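Local coordinates for protein putative hydrolase (Bacteroides ovatus, PDB 4HBS) that is of unknown function but is probably a glycoside-hydrolase-like enzyme, built as a five-bladed beta-propeller, at residues Lys36-Asp42 against Phe399-Trp405; Ile83-Arg89 against Asn387-Asp393; Arg318-Phe323 against Gln335-Leu341. All coordinates share one frame; numbering follows the deposited sequence.

Interaction 1. Residues Lys36-Asp42 against Phe399-Trp405; sequences KVFVYKD and FYRVFNW
Phe-38 and Phe-403 exchange both of their backbone hydrogen bonds, and Tyr-40 and Arg-401 repeat the arrangement two residues on, so that strands 38-42 and 399-403 pair antiparallel with an angle of 151° between their directions. Phe-403 N lies 2.7 Å from Phe-38 O, and Asp-42 N adds a further bond to Phe-399 O. At the far end the pairing is prolonged by a side chain: Asn-404 ND2 reaches Lys-36 O at 3.0 Å, tilted from that carbonyl's plane. The outward-facing N-H and C=O groups are not wasted either, since Val-39 and Lys-41 bond to strand 24-26 and its neighbour Met-27, while Tyr-400 and Val-402 bond to strand 371-377.

The charged pair lies beside Tyr-40 and Phe-403. Asp-42, its CG turned away from the backbone N (chi1 -169°), offers OD2, on its anti side, to Arg-401 NE at 2.7 Å; NH2 adds a weak bond to the same oxygen. The other carboxylate oxygen, OD1, caps Tyr-45 N at the start of helix 43-48, and Arg-401 NH1 turns to Glu-370 and Leu-365 O. Next to this pair Tyr-40 CE1 meets Phe-403 CD1 at 3.5 Å, the rings steeply inclined to one another. On the other face Val-37 CG1 touches Val-402 CG1.

An N-terminal strand thus enters the sheet that holds the chain's last strand, the Velcro-like closure known from propellers. Because the buried carboxylate and guanidinium are met both by each other and by partners beyond, the pair ties this joint to helix 43-48.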
loop_
_atom_site.group_PDB
_atom_site.type_symbol
_atom_site.label_atom_id
_atom_site.label_comp_id
_atom_site.label_asym_id
_atom_site.label_seq_id
_atom_site.Cartn_x
_atom_site.Cartn_y
_atom_site.Cartn_z
ATOM N N LYS A 36 9.605 13.329 21.537
ATOM C CA LYS A 36 8.213 13.134 22.003
ATOM C C LYS A 36 7.456 12.072 21.134
ATOM O O LYS A 36 6.330 11.680 21.485
ATOM C CB LYS A 36 7.412 14.457 21.975
ATOM C CG LYS A 36 7.921 15.578 22.869
ATOM C CD LYS A 36 6.885 16.721 22.929
ATOM C CE LYS A 36 7.216 17.818 23.917
ATOM N NZ LYS A 36 7.301 19.154 23.271
ATOM N N VAL A 37 8.042 11.650 19.987
ATOM C CA VAL A 37 7.414 10.690 19.092
ATOM C C VAL A 37 7.900 9.281 19.465
ATOM O O VAL A 37 9.094 9.018 19.413
ATOM C CB VAL A 37 7.714 11.064 17.617
ATOM C CG1 VAL A 37 7.253 9.965 16.658
ATOM C CG2 VAL A 37 7.051 12.395 17.261
ATOM N N PHE A 38 6.970 8.384 19.857
ATOM C CA PHE A 38 7.294 7.004 20.234
ATOM C C PHE A 38 7.027 6.087 19.065
ATOM O O PHE A 38 5.894 6.001 18.614
ATOM C CB PHE A 38 6.494 6.582 21.464
ATOM C CG PHE A 38 6.741 7.518 22.619
ATOM C CD1 PHE A 38 7.909 7.428 23.369
ATOM C CD2 PHE A 38 5.888 8.591 22.860
ATOM C CE1 PHE A 38 8.172 8.335 24.401
ATOM C CE2 PHE A 38 6.152 9.497 23.896
ATOM C CZ PHE A 38 7.299 9.369 24.650
ATOM N N VAL A 39 8.090 5.447 18.542
ATOM C CA VAL A 39 8.031 4.527 17.404
ATOM C C VAL A 39 8.228 3.115 17.922
ATOM O O VAL A 39 9.108 2.883 18.756
ATOM C CB VAL A 39 9.102 4.873 16.345
ATOM C CG1 VAL A 39 8.998 3.946 15.143
ATOM C CG2 VAL A 39 8.997 6.324 15.902
ATOM N N TYR A 40 7.437 2.168 17.401
ATOM C CA TYR A 40 7.490 0.773 17.812
ATOM C C TYR A 40 7.507 -0.151 16.647
ATOM O O TYR A 40 6.883 0.151 15.634
ATOM C CB TYR A 40 6.237 0.412 18.617
ATOM C CG TYR A 40 6.065 1.147 19.915
ATOM C CD1 TYR A 40 5.478 2.404 19.951
ATOM C CD2 TYR A 40 6.385 0.545 21.126
ATOM C CE1 TYR A 40 5.312 3.092 21.154
ATOM C CE2 TYR A 40 6.200 1.210 22.339
ATOM C CZ TYR A 40 5.657 2.482 22.349
ATOM O OH TYR A 40 5.487 3.154 23.533
ATOM N N LYS A 41 8.118 -1.328 16.821
ATOM C CA LYS A 41 8.042 -2.408 15.853
ATOM C C LYS A 41 6.806 -3.219 16.242
ATOM O O LYS A 41 6.750 -3.664 17.387
ATOM C CB LYS A 41 9.293 -3.311 15.921
ATOM C CG LYS A 41 10.588 -2.693 15.492
ATOM C CD LYS A 41 11.764 -3.643 15.806
ATOM C CE LYS A 41 13.014 -3.337 15.000
ATOM N NZ LYS A 41 14.253 -3.387 15.833
ATOM N N ASP A 42 5.819 -3.411 15.359
ATOM C CA ASP A 42 4.658 -4.248 15.715
ATOM C C ASP A 42 5.060 -5.724 15.472
ATOM O O ASP A 42 5.036 -6.188 14.328
ATOM C CB ASP A 42 3.388 -3.842 14.919
ATOM C CG ASP A 42 2.104 -4.485 15.412
ATOM O OD1 ASP A 42 2.165 -5.619 15.921
ATOM O OD2 ASP A 42 1.037 -3.849 15.287
ATOM N N PHE A 399 5.873 -4.138 10.028
ATOM C CA PHE A 399 4.933 -3.170 10.571
ATOM C C PHE A 399 5.516 -2.321 11.717
ATOM O O PHE A 399 6.342 -2.792 12.507
ATOM C CB PHE A 399 3.683 -3.909 11.041
ATOM C CG PHE A 399 2.980 -4.600 9.901
ATOM C CD1 PHE A 399 3.406 -5.849 9.454
ATOM C CD2 PHE A 399 1.952 -3.972 9.213
ATOM C CE1 PHE A 399 2.760 -6.491 8.405
ATOM C CE2 PHE A 399 1.322 -4.608 8.142
ATOM C CZ PHE A 399 1.727 -5.867 7.754
ATOM N N TYR A 400 5.068 -1.050 11.782
ATOM C CA TYR A 400 5.465 -0.080 12.810
ATOM C C TYR A 400 4.252 0.681 13.313
ATOM O O TYR A 400 3.302 0.851 12.572
ATOM C CB TYR A 400 6.492 0.940 12.252
ATOM C CG TYR A 400 7.713 0.291 11.655
ATOM C CD1 TYR A 400 7.693 -0.216 10.360
ATOM C CD2 TYR A 400 8.878 0.142 12.397
ATOM C CE1 TYR A 400 8.798 -0.858 9.820
ATOM C CE2 TYR A 400 9.985 -0.525 11.875
ATOM C CZ TYR A 400 9.944 -1.016 10.583
ATOM O OH TYR A 400 11.026 -1.696 10.082
ATOM N N ARG A 401 4.297 1.163 14.550
ATOM C CA ARG A 401 3.253 2.019 15.128
ATOM C C ARG A 401 3.939 3.265 15.672
ATOM O O ARG A 401 4.988 3.142 16.319
ATOM C CB ARG A 401 2.465 1.307 16.225
ATOM C CG ARG A 401 1.844 -0.001 15.769
ATOM C CD ARG A 401 0.420 -0.196 16.244
ATOM N NE ARG A 401 -0.149 -1.414 15.656
ATOM C CZ ARG A 401 -1.448 -1.686 15.527
ATOM N NH1 ARG A 401 -2.367 -0.824 15.960
ATOM N NH2 ARG A 401 -1.840 -2.825 14.967
ATOM N N VAL A 402 3.412 4.454 15.344
ATOM C CA VAL A 402 3.955 5.728 15.803
ATOM C C VAL A 402 2.927 6.341 16.723
ATOM O O VAL A 402 1.817 6.644 16.280
ATOM C CB VAL A 402 4.318 6.691 14.640
ATOM C CG1 VAL A 402 5.077 7.911 15.152
ATOM C CG2 VAL A 402 5.125 5.980 13.557
ATOM N N PHE A 403 3.274 6.505 18.006
ATOM C CA PHE A 403 2.389 7.143 18.982
ATOM C C PHE A 403 2.852 8.563 19.231
ATOM O O PHE A 403 4.060 8.829 19.280
ATOM C CB PHE A 403 2.363 6.377 20.287
ATOM C CG PHE A 403 1.694 5.036 20.181
ATOM C CD1 PHE A 403 2.350 3.963 19.597
ATOM C CD2 PHE A 403 0.441 4.821 20.742
ATOM C CE1 PHE A 403 1.750 2.712 19.536
ATOM C CE2 PHE A 403 -0.159 3.569 20.681
ATOM C CZ PHE A 403 0.494 2.523 20.072
ATOM N N ASN A 404 1.899 9.478 19.370
ATOM C CA ASN A 404 2.173 10.879 19.634
ATOM C C ASN A 404 2.887 11.569 18.425
ATOM O O ASN A 404 3.615 12.543 18.611
ATOM C CB ASN A 404 2.975 11.017 20.945
ATOM C CG ASN A 404 2.707 12.275 21.725
ATOM O OD1 ASN A 404 1.654 12.920 21.598
ATOM N ND2 ASN A 404 3.656 12.653 22.568
ATOM N N TRP A 405 2.622 11.075 17.188
ATOM C CA TRP A 405 3.106 11.661 15.914
ATOM C C TRP A 405 2.686 13.143 15.777
ATOM O O TRP A 405 3.404 13.932 15.172
ATOM C CB TRP A 405 2.575 10.865 14.702
ATOM C CG TRP A 405 1.080 10.701 14.663
ATOM C CD1 TRP A 405 0.348 9.714 15.253
ATOM C CD2 TRP A 405 0.134 11.613 14.092
ATOM N NE1 TRP A 405 -0.993 9.940 15.063
ATOM C CE2 TRP A 405 -1.154 11.111 14.373
ATOM C CE3 TRP A 405 0.248 12.828 13.400
ATOM C CZ2 TRP A 405 -2.316 11.755 13.941
ATOM C CZ3 TRP A 405 -0.904 13.481 13.001
ATOM C CH2 TRP A 405 -2.168 12.946 13.274
#

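Interaction 2. Residues Ile83-Arg89 against Asn387-Asp393; sequences INENRSR and NAPGSAD
Ile-83 begins the contact with its tip, CD1 resting against Ala-392 CB at 3.6 Å. Further along, at the crest of the turn, Asn-86 gives its carbonyl oxygen to Gly-390 N, a bond of 2.8 Å, while its CB brushes the ring of Pro-389.

Arg-87 makes the salt bridge of the contact. Bent at chi2 and chi3, near -70° and -64°, its chain folds back so that the guanidinium presents one edge to Asp-393: NE goes to OD2 at 3.1 Å and NH2 to OD1 at 2.8 Å, a side-on, two-nitrogen grip with the two planes only 27° apart. Ala-392 CB sits over one face of the same guanidinium. The third nitrogen, NH1, bonds to Arg-51 O, and Asp-393 OD1 also forms a salt bridge with Arg-396, so one carboxylate serves two arginines. Arg-87 O accepts from Ala-392 N.

Arg-87 and Ser-88 both stand opposite Asn-84, a G1 beta bulge at the turn end of the hairpin of strands 82-84 and 88-93. The facing loop has its own bend, a type II turn from Ala-388 to Ser-391, where Gly-390 takes a positive phi and Ala-388 O receives both Ser-391 N and Ser-391 OG. Two bends therefore nest against each other.

Ser-88 adds a weak OG bond to Ala-388 O. Arg-89 then works mainly through its backbone: its N donates to Ser-391 OG at 3.1 Å and its O receives Asn-387 N, almost straight. Its guanidinium lies flat over Ala-392 CA, with NH2 making a weak bond to Ala-392 O, while NE turns to Asn-385 O and NH1 to Asn-56 OD1.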
loop_
_atom_site.group_PDB
_atom_site.type_symbol
_atom_site.label_atom_id
_atom_site.label_comp_id
_atom_site.label_asym_id
_atom_site.label_seq_id
_atom_site.Cartn_x
_atom_site.Cartn_y
_atom_site.Cartn_z
ATOM N N ILE A 83 7.430 -22.622 2.775
ATOM C CA ILE A 83 8.640 -22.131 3.463
ATOM C C ILE A 83 9.172 -23.307 4.262
ATOM O O ILE A 83 8.425 -23.901 5.051
ATOM C CB ILE A 83 8.404 -20.907 4.364
ATOM C CG1 ILE A 83 7.770 -19.732 3.603
ATOM C CG2 ILE A 83 9.680 -20.504 5.057
ATOM C CD1 ILE A 83 8.589 -19.139 2.518
ATOM N N ASN A 84 10.448 -23.645 4.069
ATOM C CA ASN A 84 11.068 -24.784 4.717
ATOM C C ASN A 84 11.805 -24.369 5.990
ATOM O O ASN A 84 11.706 -23.227 6.436
ATOM C CB ASN A 84 12.011 -25.471 3.717
ATOM C CG ASN A 84 11.319 -25.963 2.464
ATOM O OD1 ASN A 84 11.713 -25.615 1.345
ATOM N ND2 ASN A 84 10.309 -26.837 2.613
ATOM N N GLU A 85 12.480 -25.333 6.606
ATOM C CA GLU A 85 13.276 -25.160 7.819
ATOM C C GLU A 85 14.147 -23.879 7.758
ATOM O O GLU A 85 14.775 -23.595 6.722
ATOM C CB GLU A 85 14.182 -26.400 8.041
ATOM C CG GLU A 85 13.425 -27.716 8.268
ATOM C CD GLU A 85 13.288 -28.654 7.068
ATOM O OE1 GLU A 85 12.666 -28.251 6.054
ATOM O OE2 GLU A 85 13.752 -29.816 7.169
ATOM N N ASN A 86 14.159 -23.111 8.881
ATOM C CA ASN A 86 14.912 -21.854 9.064
ATOM C C ASN A 86 14.480 -20.776 8.069
ATOM O O ASN A 86 15.316 -20.066 7.515
ATOM C CB ASN A 86 16.433 -22.077 8.994
ATOM C CG ASN A 86 16.927 -23.141 9.926
ATOM O OD1 ASN A 86 17.493 -24.141 9.491
ATOM N ND2 ASN A 86 16.742 -22.946 11.229
ATOM N N ARG A 87 13.161 -20.617 7.886
ATOM C CA ARG A 87 12.599 -19.593 7.001
ATOM C C ARG A 87 13.282 -19.588 5.631
ATOM O O ARG A 87 13.643 -18.532 5.132
ATOM C CB ARG A 87 12.689 -18.203 7.670
ATOM C CG ARG A 87 11.837 -18.066 8.917
ATOM C CD ARG A 87 10.355 -18.057 8.602
ATOM N NE ARG A 87 9.977 -16.903 7.790
ATOM C CZ ARG A 87 8.842 -16.786 7.097
ATOM N NH1 ARG A 87 7.951 -17.775 7.087
ATOM N NH2 ARG A 87 8.592 -15.679 6.400
ATOM N N SER A 88 13.474 -20.773 5.043
ATOM C CA SER A 88 14.114 -20.932 3.751
ATOM C C SER A 88 13.017 -21.151 2.750
ATOM O O SER A 88 12.374 -22.188 2.803
ATOM C CB SER A 88 15.093 -22.102 3.798
ATOM O OG SER A 88 15.799 -22.264 2.580
ATOM N N ARG A 89 12.702 -20.149 1.911
ATOM C CA ARG A 89 11.594 -20.275 0.963
ATOM C C ARG A 89 11.868 -21.369 -0.062
ATOM O O ARG A 89 12.969 -21.453 -0.598
ATOM C CB ARG A 89 11.306 -18.935 0.277
ATOM C CG ARG A 89 10.267 -18.977 -0.889
ATOM C CD ARG A 89 9.416 -17.713 -0.953
ATOM N NE ARG A 89 10.233 -16.511 -0.754
ATOM C CZ ARG A 89 9.934 -15.458 0.015
ATOM N NH1 ARG A 89 8.775 -15.406 0.672
ATOM N NH2 ARG A 89 10.791 -14.445 0.129
ATOM N N ASN A 387 15.792 -20.757 -1.004
ATOM C CA ASN A 387 16.732 -21.816 -0.650
ATOM C C ASN A 387 17.874 -21.525 0.344
ATOM O O ASN A 387 18.774 -22.356 0.443
ATOM C CB ASN A 387 17.364 -22.341 -1.936
ATOM C CG ASN A 387 16.364 -23.011 -2.854
ATOM O OD1 ASN A 387 15.300 -23.481 -2.432
ATOM N ND2 ASN A 387 16.670 -23.070 -4.126
ATOM N N ALA A 388 17.853 -20.436 1.078
ATOM C CA ALA A 388 18.884 -20.163 2.086
ATOM C C ALA A 388 18.201 -19.841 3.363
ATOM O O ALA A 388 17.111 -19.260 3.318
ATOM C CB ALA A 388 19.750 -18.990 1.665
ATOM N N PRO A 389 18.808 -20.108 4.529
ATOM C CA PRO A 389 18.145 -19.729 5.787
ATOM C C PRO A 389 17.747 -18.244 5.820
ATOM O O PRO A 389 18.551 -17.386 5.456
ATOM C CB PRO A 389 19.202 -20.048 6.843
ATOM C CG PRO A 389 20.025 -21.114 6.232
ATOM C CD PRO A 389 20.097 -20.779 4.784
ATOM N N GLY A 390 16.492 -17.963 6.179
ATOM C CA GLY A 390 15.992 -16.596 6.264
ATOM C C GLY A 390 15.613 -15.922 4.967
ATOM O O GLY A 390 15.047 -14.829 5.004
ATOM N N SER A 391 15.867 -16.564 3.811
ATOM C CA SER A 391 15.540 -16.026 2.481
ATOM C C SER A 391 14.103 -15.599 2.369
ATOM O O SER A 391 13.807 -14.641 1.643
ATOM C CB SER A 391 15.841 -17.057 1.404
ATOM O OG SER A 391 15.159 -18.269 1.647
ATOM N N ALA A 392 13.199 -16.273 3.106
ATOM C CA ALA A 392 11.782 -15.924 3.096
ATOM C C ALA A 392 11.499 -14.460 3.519
ATOM O O ALA A 392 10.518 -13.873 3.048
ATOM C CB ALA A 392 11.006 -16.862 4.016
ATOM N N ASP A 393 12.360 -13.873 4.387
ATOM C CA ASP A 393 12.092 -12.596 5.043
ATOM C C ASP A 393 12.706 -11.298 4.429
ATOM O O ASP A 393 12.679 -10.242 5.079
ATOM C CB ASP A 393 12.476 -12.749 6.507
ATOM C CG ASP A 393 11.586 -13.735 7.234
ATOM O OD1 ASP A 393 10.341 -13.637 7.090
ATOM O OD2 ASP A 393 12.127 -14.664 7.867
#

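Interaction 3. Residues Arg318-Phe323 against Gln335-Leu341; sequences RDVLMF and QKTLFTL
Val-320 is the knuckle of this contact, wedged against three hydrophobic residues of 335-341. Its two methyl groups divide the work: CG1 leans toward Leu-338 CD2, whereas CG2 reaches over the face of the Phe-339 ring in a CH-pi contact, 4.3 Å from the centroid, and also touches Leu-341 CD1. Such a cradle is possible because Leu-338 and Phe-339 both stand opposite Val-320: Leu-338 N donates to Val-320 O and Val-320 N to Phe-339 O, so the extra residue forms a beta bulge and puts both side chains beside the valine.

On the same side selenomethionine Met-322, extended until it bends at chi3 (-78°), swings its CE against Leu-338 CD1 at 3.7 Å; Trp-405, Leu-371 and Ile-310 also pack on Met-322. On the other face Leu-321 slots between Gln-335 and Thr-337, CD1 near the amide carbon of the one and CD2 near the hydroxyl of the other. Gln-335 stretches alongside Phe-323, its CB at 3.5 Å from CE2, before its amide turns to Ser-293 and a bound glycerol. Asp-319 and Thr-340 lie side by side, Thr-340 OG1 donating to Asp-319 OD1 at 2.7 Å, and Thr-337 CG2 packs against the carboxyl carbon.

Arg-318 closes the end: its chain hugs the last carbonyl, and Arg-318 NH1 bonds to Leu-341 O at 2.7 Å. Thr-340 CG2 lies over one face of the guanidinium. Replaced by alanine, the residue would probably leave Leu-341 O without this donor and Thr-340 CG2 without its flat cover.

The pair, 140° between strand directions, is an antiparallel hairpin, the outer half of the four-stranded sheet that makes one blade of the propeller.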
loop_
_atom_site.group_PDB
_atom_site.type_symbol
_atom_site.label_atom_id
_atom_site.label_comp_id
_atom_site.label_asym_id
_atom_site.label_seq_id
_atom_site.Cartn_x
_atom_site.Cartn_y
_atom_site.Cartn_z
ATOM N N ARG A 318 15.050 5.966 3.795
ATOM C CA ARG A 318 14.542 5.336 5.000
ATOM C C ARG A 318 13.807 6.366 5.829
ATOM O O ARG A 318 13.038 5.959 6.693
ATOM C CB ARG A 318 15.678 4.687 5.808
ATOM C CG ARG A 318 16.426 3.615 5.035
ATOM C CD ARG A 318 17.478 2.881 5.849
ATOM N NE ARG A 318 18.617 3.728 6.264
ATOM C CZ ARG A 318 18.960 4.043 7.527
ATOM N NH1 ARG A 318 18.227 3.618 8.559
ATOM N NH2 ARG A 318 20.030 4.799 7.762
ATOM N N ASP A 319 14.006 7.693 5.584
ATOM C CA ASP A 319 13.275 8.733 6.334
ATOM C C ASP A 319 11.797 8.801 5.887
ATOM O O ASP A 319 11.527 8.991 4.705
ATOM C CB ASP A 319 13.932 10.132 6.184
ATOM C CG ASP A 319 15.257 10.344 6.920
ATOM O OD1 ASP A 319 15.642 9.462 7.724
ATOM O OD2 ASP A 319 15.896 11.407 6.707
ATOM N N VAL A 320 10.856 8.604 6.838
ATOM C CA VAL A 320 9.407 8.704 6.603
ATOM C C VAL A 320 9.043 10.145 6.874
ATOM O O VAL A 320 9.230 10.601 8.002
ATOM C CB VAL A 320 8.619 7.731 7.505
ATOM C CG1 VAL A 320 7.112 7.928 7.339
ATOM C CG2 VAL A 320 9.024 6.291 7.211
ATOM N N LEU A 321 8.562 10.872 5.854
ATOM C CA LEU A 321 8.256 12.299 5.960
ATOM C C LEU A 321 6.813 12.587 6.289
ATOM O O LEU A 321 5.933 11.793 5.969
ATOM C CB LEU A 321 8.583 12.995 4.637
ATOM C CG LEU A 321 9.979 12.764 4.098
ATOM C CD1 LEU A 321 10.180 13.545 2.832
ATOM C CD2 LEU A 321 11.041 13.109 5.134
HETATM N N MSE A 322 6.567 13.764 6.886
HETATM C CA MSE A 322 5.226 14.227 7.192
HETATM C C MSE A 322 5.103 15.710 6.870
HETATM O O MSE A 322 6.006 16.483 7.203
HETATM C CB MSE A 322 4.851 13.974 8.653
HETATM C CG MSE A 322 3.366 14.265 8.933
HETATM SE SE MSE A 322 2.824 14.061 10.761
HETATM C CE MSE A 322 2.712 12.262 10.761
ATOM N N PHE A 323 3.970 16.097 6.237
ATOM C CA PHE A 323 3.610 17.484 5.886
ATOM C C PHE A 323 2.215 17.756 6.377
ATOM O O PHE A 323 1.465 16.807 6.595
ATOM C CB PHE A 323 3.647 17.711 4.369
ATOM C CG PHE A 323 4.869 17.213 3.653
ATOM C CD1 PHE A 323 5.024 15.865 3.367
ATOM C CD2 PHE A 323 5.842 18.097 3.208
ATOM C CE1 PHE A 323 6.148 15.403 2.683
ATOM C CE2 PHE A 323 6.956 17.636 2.512
ATOM C CZ PHE A 323 7.101 16.291 2.251
ATOM N N GLN A 335 7.666 20.313 6.278
ATOM C CA GLN A 335 8.110 18.927 6.226
ATOM C C GLN A 335 8.752 18.576 7.549
ATOM O O GLN A 335 9.414 19.423 8.150
ATOM C CB GLN A 335 9.111 18.724 5.084
ATOM C CG GLN A 335 9.582 17.280 4.859
ATOM C CD GLN A 335 10.688 17.278 3.831
ATOM O OE1 GLN A 335 10.462 17.576 2.657
ATOM N NE2 GLN A 335 11.929 17.057 4.262
ATOM N N LYS A 336 8.525 17.358 8.020
ATOM C CA LYS A 336 9.125 16.838 9.250
ATOM C C LYS A 336 9.558 15.405 8.995
ATOM O O LYS A 336 8.961 14.750 8.147
ATOM C CB LYS A 336 8.113 16.872 10.413
ATOM C CG LYS A 336 7.617 18.252 10.829
ATOM C CD LYS A 336 8.529 18.893 11.812
ATOM C CE LYS A 336 8.265 20.359 11.958
ATOM N NZ LYS A 336 8.864 20.886 13.207
ATOM N N THR A 337 10.570 14.907 9.702
ATOM C CA THR A 337 10.961 13.509 9.577
ATOM C C THR A 337 10.280 12.792 10.741
ATOM O O THR A 337 10.600 13.053 11.905
ATOM C CB THR A 337 12.471 13.352 9.517
ATOM O OG1 THR A 337 12.924 13.992 8.325
ATOM C CG2 THR A 337 12.899 11.910 9.481
ATOM N N LEU A 338 9.279 11.950 10.424
ATOM C CA LEU A 338 8.524 11.199 11.430
ATOM C C LEU A 338 9.458 10.225 12.123
ATOM O O LEU A 338 9.593 10.259 13.348
ATOM C CB LEU A 338 7.352 10.481 10.765
ATOM C CG LEU A 338 6.318 9.875 11.676
ATOM C CD1 LEU A 338 5.640 10.930 12.512
ATOM C CD2 LEU A 338 5.284 9.093 10.865
ATOM N N PHE A 339 10.183 9.441 11.333
ATOM C CA PHE A 339 11.208 8.527 11.820
ATOM C C PHE A 339 12.006 7.944 10.646
ATOM O O PHE A 339 11.639 8.144 9.491
ATOM C CB PHE A 339 10.602 7.415 12.680
ATOM C CG PHE A 339 9.920 6.286 11.949
ATOM C CD1 PHE A 339 8.644 6.448 11.424
ATOM C CD2 PHE A 339 10.498 5.020 11.892
ATOM C CE1 PHE A 339 7.986 5.382 10.802
ATOM C CE2 PHE A 339 9.817 3.946 11.315
ATOM C CZ PHE A 339 8.568 4.133 10.774
ATOM N N THR A 340 13.086 7.234 10.956
ATOM C CA THR A 340 13.967 6.607 9.973
ATOM C C THR A 340 13.822 5.107 10.055
ATOM O O THR A 340 14.004 4.541 11.126
ATOM C CB THR A 340 15.391 7.036 10.210
ATOM O OG1 THR A 340 15.422 8.462 10.258
ATOM C CG2 THR A 340 16.315 6.555 9.126
ATOM N N LEU A 341 13.502 4.456 8.935
ATOM C CA LEU A 341 13.289 3.012 8.907
ATOM C C LEU A 341 14.590 2.272 9.104
ATOM O O LEU A 341 15.625 2.786 8.700
ATOM C CB LEU A 341 12.634 2.591 7.592
ATOM C CG LEU A 341 11.189 3.058 7.449
ATOM C CD1 LEU A 341 10.776 3.172 5.992
ATOM C CD2 LEU A 341 10.265 2.151 8.203
#

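How the interactions relate
Interactions 1 and 3 belong to neighbouring blades and touch: Trp-405 CE3 lies 3.7 Å from Met-322 CE, and Val-39 CG1 packs on Phe-339 CD2 at the same distance. One joins strands far apart in sequence and closes the ring, the other joins strands of a short hairpin, yet each pairs antiparallel backbones and turns apolar side chains to the interface between the two sheets. Interaction 1 is the most buried. Interaction 2, about 29 Å from interaction 1 between centres and touching neither of the others, lies nearer the surface, where a hairpin turn meets the loop between strands 371-377 and 399-403. There an arginine-aspartate salt bridge and scattered backbone and serine hydrogen bonds replace regular strand pairing.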